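Side-chain contacts in phycoerythrin alpha-2 chain (Rhodomonas sp. CS24, PDB 1XG0), which harvests light for photosynthesis as a subunit of cryptophyte phycoerythrin, carrying a covalently bound 15,16-dihydrobiliverdin chromophore: residues 29-32 and 33-37; 56-59 and 60-64. All coordinates share one frame; numbering follows the deposited sequence. Where two conformers were deposited one is given.

Contact 1. Residues 29-32 and 33-37. With DBV (15,16-dihydrobiliverdin), chain G.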
loop_
_atom_site.group_PDB
_atom_site.type_symbol
_atom_site.label_atom_id
_atom_site.label_comp_id
_atom_site.label_asym_id
_atom_site.label_seq_id
_atom_site.Cartn_x
_atom_site.Cartn_y
_atom_site.Cartn_z
ATOM N N ALA B 29 34.106 10.702 7.312
ATOM C CA ALA B 29 34.980 9.856 8.106
ATOM C C ALA B 29 34.288 8.561 8.539
ATOM O O ALA B 29 33.069 8.518 8.773
ATOM C CB ALA B 29 35.451 10.628 9.335
ATOM N N LYS B 30 35.089 7.509 8.686
ATOM C CA LYS B 30 34.629 6.208 9.118
ATOM C C LYS B 30 34.602 6.108 10.637
ATOM O O LYS B 30 35.382 6.751 11.349
ATOM C CB LYS B 30 35.506 5.118 8.606
ATOM C CG LYS B 30 35.536 5.035 7.096
ATOM C CD LYS B 30 36.314 3.906 6.578
ATOM C CE LYS B 30 35.625 2.597 6.677
ATOM N NZ LYS B 30 36.344 1.478 5.954
ATOM N N ALA B 31 33.680 5.274 11.126
ATOM C CA ALA B 31 33.547 4.987 12.569
ATOM C C ALA B 31 34.444 3.855 13.061
ATOM O O ALA B 31 34.776 3.782 14.212
ATOM C CB ALA B 31 32.105 4.643 12.871
ATOM N N GLY B 32 34.818 2.950 12.166
ATOM C CA GLY B 32 35.537 1.751 12.511
ATOM C C GLY B 32 34.627 0.749 13.184
ATOM O O GLY B 32 35.058 0.078 14.113
ATOM N N GLY B 33 33.390 0.591 12.760
ATOM C CA GLY B 33 32.439 -0.352 13.314
ATOM C C GLY B 33 31.179 -0.403 12.470
ATOM O O GLY B 33 31.185 0.044 11.303
ATOM N N LYS B 34 30.079 -0.888 13.066
ATOM C CA LYS B 34 28.881 -1.166 12.294
ATOM C C LYS B 34 28.249 0.086 11.688
ATOM O O LYS B 34 27.522 -0.020 10.696
ATOM C CB LYS B 34 27.882 -1.927 13.171
ATOM C CG LYS B 34 28.292 -3.380 13.454
ATOM C CD LYS B 34 27.710 -4.327 12.410
ATOM C CE LYS B 34 27.593 -5.708 12.940
ATOM N NZ LYS B 34 28.930 -6.358 12.875
ATOM N N ASP B 35 28.554 1.269 12.223
ATOM C CA ASP B 35 28.048 2.498 11.618
ATOM C C ASP B 35 28.565 2.678 10.186
ATOM O O ASP B 35 27.977 3.443 9.422
ATOM C CB ASP B 35 28.343 3.711 12.479
ATOM C CG ASP B 35 27.578 3.711 13.776
ATOM O OD1 ASP B 35 26.402 3.321 13.791
ATOM O OD2 ASP B 35 28.154 4.160 14.784
ATOM N N ASP B 36 29.675 2.029 9.821
ATOM C CA ASP B 36 30.162 2.097 8.444
ATOM C C ASP B 36 29.321 1.299 7.455
ATOM O O ASP B 36 29.528 1.400 6.254
ATOM C CB ASP B 36 31.636 1.639 8.411
ATOM C CG ASP B 36 32.526 2.573 9.199
ATOM O OD1 ASP B 36 32.248 3.792 9.226
ATOM O OD2 ASP B 36 33.526 2.087 9.786
ATOM N N GLU B 37 28.374 0.514 7.957
ATOM C CA GLU B 37 27.471 -0.302 7.135
ATOM C C GLU B 37 26.014 0.236 7.181
ATOM O O GLU B 37 25.103 -0.439 6.712
ATOM C CB GLU B 37 27.488 -1.744 7.563
ATOM C CG GLU B 37 28.855 -2.414 7.481
ATOM C CD GLU B 37 28.664 -3.925 7.880
ATOM O OE1 GLU B 37 28.255 -4.647 7.035
ATOM O OE2 GLU B 37 28.856 -4.289 9.057
HETATM N NA DBV G . 22.314 -5.403 -2.818
HETATM C C1A DBV G . 22.528 -6.737 -2.783
HETATM C C2A DBV G . 22.682 -7.182 -1.394
HETATM C C3A DBV G . 22.598 -6.056 -0.614
HETATM C C4A DBV G . 22.340 -4.921 -1.507
HETATM C CMA DBV G . 22.862 -8.583 -1.014
HETATM C CBA DBV G . 21.535 -5.515 1.627
HETATM O OA DBV G . 22.569 -7.471 -3.795
HETATM C CHA DBV G . 22.160 -3.617 -1.159
HETATM C CAA DBV G . 22.773 -5.977 0.882
HETATM N NB DBV G . 22.253 -1.253 -1.787
HETATM C C1B DBV G . 21.836 -2.540 -2.067
HETATM C C2B DBV G . 21.058 -2.511 -3.263
HETATM C C3B DBV G . 21.124 -1.216 -3.749
HETATM C C4B DBV G . 21.876 -0.401 -2.822
HETATM C CHB DBV G . 22.024 0.970 -2.891
HETATM C CMB DBV G . 20.179 -3.581 -3.825
HETATM C CAB DBV G . 20.526 -0.720 -5.026
HETATM C CBB DBV G . 21.388 -1.083 -6.264
HETATM C CGB DBV G . 22.801 -0.583 -6.093
HETATM O O1B DBV G . 23.022 0.641 -6.179
HETATM O O2B DBV G . 23.711 -1.453 -5.808
HETATM C CHC DBV G . 23.488 2.961 1.378
HETATM N NC DBV G . 22.845 1.711 -0.646
HETATM C C1C DBV G . 22.415 1.937 -1.963
HETATM C C2C DBV G . 22.392 3.363 -2.158
HETATM C C3C DBV G . 22.760 3.943 -0.948
HETATM C C4C DBV G . 23.051 2.915 -0.057
HETATM C CMC DBV G . 22.816 5.417 -0.625
HETATM C CAC DBV G . 21.981 4.028 -3.423
HETATM C CBC DBV G . 20.475 4.067 -3.688
HETATM C CGC DBV G . 19.592 5.028 -2.969
HETATM O O1C DBV G . 20.102 6.115 -2.606
HETATM O O2C DBV G . 18.370 4.752 -2.741
HETATM N ND DBV G . 25.885 3.495 0.992
HETATM C C1D DBV G . 24.966 2.526 1.561
HETATM C C2D DBV G . 25.370 2.513 2.999
HETATM C C3D DBV G . 26.380 3.338 3.235
HETATM C C4D DBV G . 26.729 3.979 1.924
HETATM C CMD DBV G . 24.662 1.617 3.980
HETATM C CAD DBV G . 27.024 3.597 4.522
HETATM C CBD DBV G . 28.075 4.352 4.729
HETATM O OD DBV G . 27.647 4.800 1.696
#

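Contact 2. Residues 56-59 and 60-64. With DBV (15,16-dihydrobiliverdin), chain F.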
loop_
_atom_site.group_PDB
_atom_site.type_symbol
_atom_site.label_atom_id
_atom_site.label_comp_id
_atom_site.label_asym_id
_atom_site.label_seq_id
_atom_site.Cartn_x
_atom_site.Cartn_y
_atom_site.Cartn_z
ATOM N N GLY B 56 -6.785 3.466 -7.826
ATOM C CA GLY B 56 -6.794 2.328 -6.893
ATOM C C GLY B 56 -7.384 2.667 -5.555
ATOM O O GLY B 56 -8.147 1.858 -4.991
ATOM N N VAL B 57 -7.074 3.848 -5.023
ATOM C CA VAL B 57 -7.646 4.247 -3.743
ATOM C C VAL B 57 -9.144 4.478 -3.868
ATOM O O VAL B 57 -9.921 4.127 -2.958
ATOM C CB VAL B 57 -6.895 5.448 -3.136
ATOM C CG1 VAL B 57 -7.535 5.910 -1.854
ATOM C CG2 VAL B 57 -5.448 5.056 -2.847
ATOM N N LEU B 58 -9.596 5.066 -4.976
ATOM C CA LEU B 58 -11.019 5.237 -5.223
ATOM C C LEU B 58 -11.727 3.863 -5.204
ATOM O O LEU B 58 -12.768 3.705 -4.549
ATOM C CB LEU B 58 -11.216 5.951 -6.567
ATOM C CG LEU B 58 -12.654 6.045 -7.078
ATOM C CD1 LEU B 58 -13.533 6.797 -6.123
ATOM C CD2 LEU B 58 -12.642 6.698 -8.446
ATOM N N ALA B 59 -11.177 2.876 -5.910
ATOM C CA ALA B 59 -11.814 1.543 -5.978
ATOM C C ALA B 59 -11.821 0.883 -4.587
ATOM O O ALA B 59 -12.840 0.259 -4.196
ATOM C CB ALA B 59 -11.073 0.706 -7.001
ATOM N N THR B 60 -10.724 0.998 -3.844
ATOM C CA THR B 60 -10.686 0.475 -2.458
ATOM C C THR B 60 -11.763 1.099 -1.603
ATOM O O THR B 60 -12.457 0.413 -0.833
ATOM C CB THR B 60 -9.238 0.784 -1.859
ATOM O OG1 THR B 60 -8.301 0.015 -2.581
ATOM C CG2 THR B 60 -9.212 0.392 -0.404
ATOM N N SER B 61 -11.866 2.419 -1.694
ATOM C CA SER B 61 -12.801 3.143 -0.863
ATOM C C SER B 61 -14.259 2.745 -1.167
ATOM O O SER B 61 -15.057 2.558 -0.261
ATOM C CB SER B 61 -12.603 4.655 -1.012
ATOM O OG SER B 61 -11.241 5.038 -0.689
ATOM N N LEU B 62 -14.580 2.668 -2.450
ATOM C CA LEU B 62 -15.932 2.237 -2.859
ATOM C C LEU B 62 -16.235 0.841 -2.361
ATOM O O LEU B 62 -17.364 0.540 -1.929
ATOM C CB LEU B 62 -16.110 2.311 -4.363
ATOM C CG LEU B 62 -16.242 3.725 -4.926
ATOM C CD1 LEU B 62 -16.019 3.745 -6.434
ATOM C CD2 LEU B 62 -17.602 4.320 -4.583
ATOM N N ALA B 63 -15.262 -0.061 -2.410
ATOM C CA ALA B 63 -15.492 -1.437 -1.972
ATOM C C ALA B 63 -15.580 -1.586 -0.474
ATOM O O ALA B 63 -16.264 -2.503 0.029
ATOM C CB ALA B 63 -14.440 -2.251 -2.543
ATOM N N LYS B 64 -14.903 -0.721 0.291
ATOM C CA LYS B 64 -14.918 -0.818 1.742
ATOM C C LYS B 64 -16.075 -0.046 2.383
ATOM O O LYS B 64 -16.503 -0.361 3.499
ATOM C CB LYS B 64 -13.596 -0.363 2.371
ATOM C CG LYS B 64 -12.462 -1.350 2.139
ATOM C CD LYS B 64 -11.140 -0.841 2.741
ATOM C CE LYS B 64 -9.953 -1.776 2.470
ATOM N NZ LYS B 64 -10.176 -3.144 3.026
HETATM N NA DBV F . -21.861 8.313 -2.117
HETATM C C1A DBV F . -22.269 9.050 -1.032
HETATM C C2A DBV F . -22.806 8.110 -0.031
HETATM C C3A DBV F . -22.735 6.851 -0.571
HETATM C C4A DBV F . -22.102 6.954 -1.898
HETATM C CMA DBV F . -23.318 8.581 1.268
HETATM C CBA DBV F . -22.106 4.530 0.323
HETATM O OA DBV F . -22.202 10.283 -0.938
HETATM C CHA DBV F . -21.810 5.961 -2.784
HETATM C CAA DBV F . -23.224 5.563 0.038
HETATM N NB DBV F . -21.491 5.255 -5.081
HETATM C C1B DBV F . -21.153 6.106 -4.048
HETATM C C2B DBV F . -20.157 7.007 -4.501
HETATM C C3B DBV F . -19.950 6.716 -5.837
HETATM C C4B DBV F . -20.764 5.609 -6.239
HETATM C CHB DBV F . -20.786 4.993 -7.468
HETATM C CMB DBV F . -19.302 7.910 -3.677
HETATM C CAB DBV F . -19.005 7.427 -6.774
HETATM C CBB DBV F . -19.579 8.809 -7.251
HETATM C CGB DBV F . -20.944 8.559 -7.861
HETATM O O1B DBV F . -21.029 7.956 -8.954
HETATM O O2B DBV F . -21.990 8.958 -7.219
HETATM C CHC DBV F . -23.050 0.616 -7.439
HETATM N NC DBV F . -22.044 2.876 -7.199
HETATM C C1C DBV F . -21.326 3.814 -7.924
HETATM C C2C DBV F . -21.142 3.261 -9.231
HETATM C C3C DBV F . -21.720 2.010 -9.244
HETATM C C4C DBV F . -22.278 1.776 -7.973
HETATM C CMC DBV F . -21.727 1.033 -10.395
HETATM C CAC DBV F . -20.442 3.980 -10.366
HETATM C CBC DBV F . -18.914 3.967 -10.259
HETATM C CGC DBV F . -18.220 2.716 -10.669
HETATM O O1C DBV F . -18.663 2.063 -11.635
HETATM O O2C DBV F . -17.189 2.382 -9.993
HETATM N ND DBV F . -25.216 1.112 -8.589
HETATM C C1D DBV F . -24.560 0.898 -7.290
HETATM C C2D DBV F . -25.313 -0.250 -6.727
HETATM C C3D DBV F . -26.287 -0.632 -7.559
HETATM C C4D DBV F . -26.213 0.220 -8.789
HETATM C CMD DBV F . -24.994 -0.768 -5.356
HETATM C CAD DBV F . -27.269 -1.720 -7.340
HETATM C CBD DBV F . -28.354 -1.962 -8.072
HETATM O OD DBV F . -26.973 0.222 -9.761
#

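Contact 1. Residues 29-32 and 33-37
The carboxylate of D36 faces the backbone of A31 and G32, showing how one acidic side chain can close a tight loop by gathering successive peptide N-H groups. Its OD1 receives the N-H of A31 at 2.8 Å through the lone pair on the side of the other oxygen, and the bond is nearly straight (167°). The second oxygen, OD2, takes G32 N, also at 2.8 Å; this N-H too comes in on the syn side of its oxygen, but 23° out of the carboxylate plane, and the bond is more bent. A weak third bond runs from G33 N to OD2 at 3.3 Å. With CG beside its own backbone N (chi1 -64°), D36 directs the carboxylate back over the turn from the short 3-10 segment 34-36.

K30 runs across D36 at about a right angle. Its chain bends at chi3, bringing CE to 3.8 Å from D36 OD2, whereas NZ stays 4.8 Å from that oxygen, so no salt bridge forms. Elsewhere on the turn, the methyl of A31 rests against CB of D35, whose OD1 is engaged in a salt bridge to a basic side chain of a neighbouring subunit. D36 also belongs to the dihydrobiliverdin pocket, where its carbonyl O, not the carboxylate, meets CBD of the pigment at 3.6 Å. Two good N-H bonds and a weak third, with the K30 ammonium nearby, would be expected to favour the ionised carboxylate and restrain its rotation.

Contact 2. Residues 56-59 and 60-64
T60 reaches back one helical turn to G56, while A59, the residue just before it in the chain, is met from the following turn by A63. T60 N donates to G56 O at 2.9 Å, a nearly straight bond (166°), and A59 O accepts from A63 N and also has the A63 methyl carbon CB lying 3.4 Å from it. The T60 side chain folds back along the same turn: its hydroxyl sits beside the backbone N (chi1 -66°), placing OG1 3.0 Å from G56 O.

S61 makes the same reach back. Its OG donates to V57 O at 2.8 Å from above the carbonyl plane, whereas S61 N approaches that oxygen from the opposite face, so V57 O is gripped by two donors from a single residue.

L58, the third major contributor, lies alongside L62, both side chains pointing the same way; their CD1 methyls meet at 3.9 Å. The other branch of L62 is turned to the pigment, with CD2 3.6 Å from C3B of the dihydrobiliverdin, and an aromatic side chain of a neighbouring subunit also packs on L62. Repeated i to i+4 bonding, with serine folded onto the preceding turn and a leucine pair along one face, is typical of an alpha-helix, here the C-terminal part of helix 51-64 at a subunit interface and chromophore pocket.

Contacts 1 and 2 lie on opposite sides of the centre of this extended chain, their centres about 46 Å apart and their nearest atoms about 32 Å apart, without touching. Contact 1 belongs to the long loop joining the two antiparallel strands, 7-15 and 38-46; contact 2 belongs to the helix that follows. They adjoin different dihydrobiliverdins. At residues 29-37 the side chain of D36 is about 11 Å from that of C19, the covalent attachment site, whereas residues 56-64 reach a dihydrobiliverdin hydrogen-bonded to another protein chain. One small subunit thus touches two separate pigments of the assembly through distant parts of its chain.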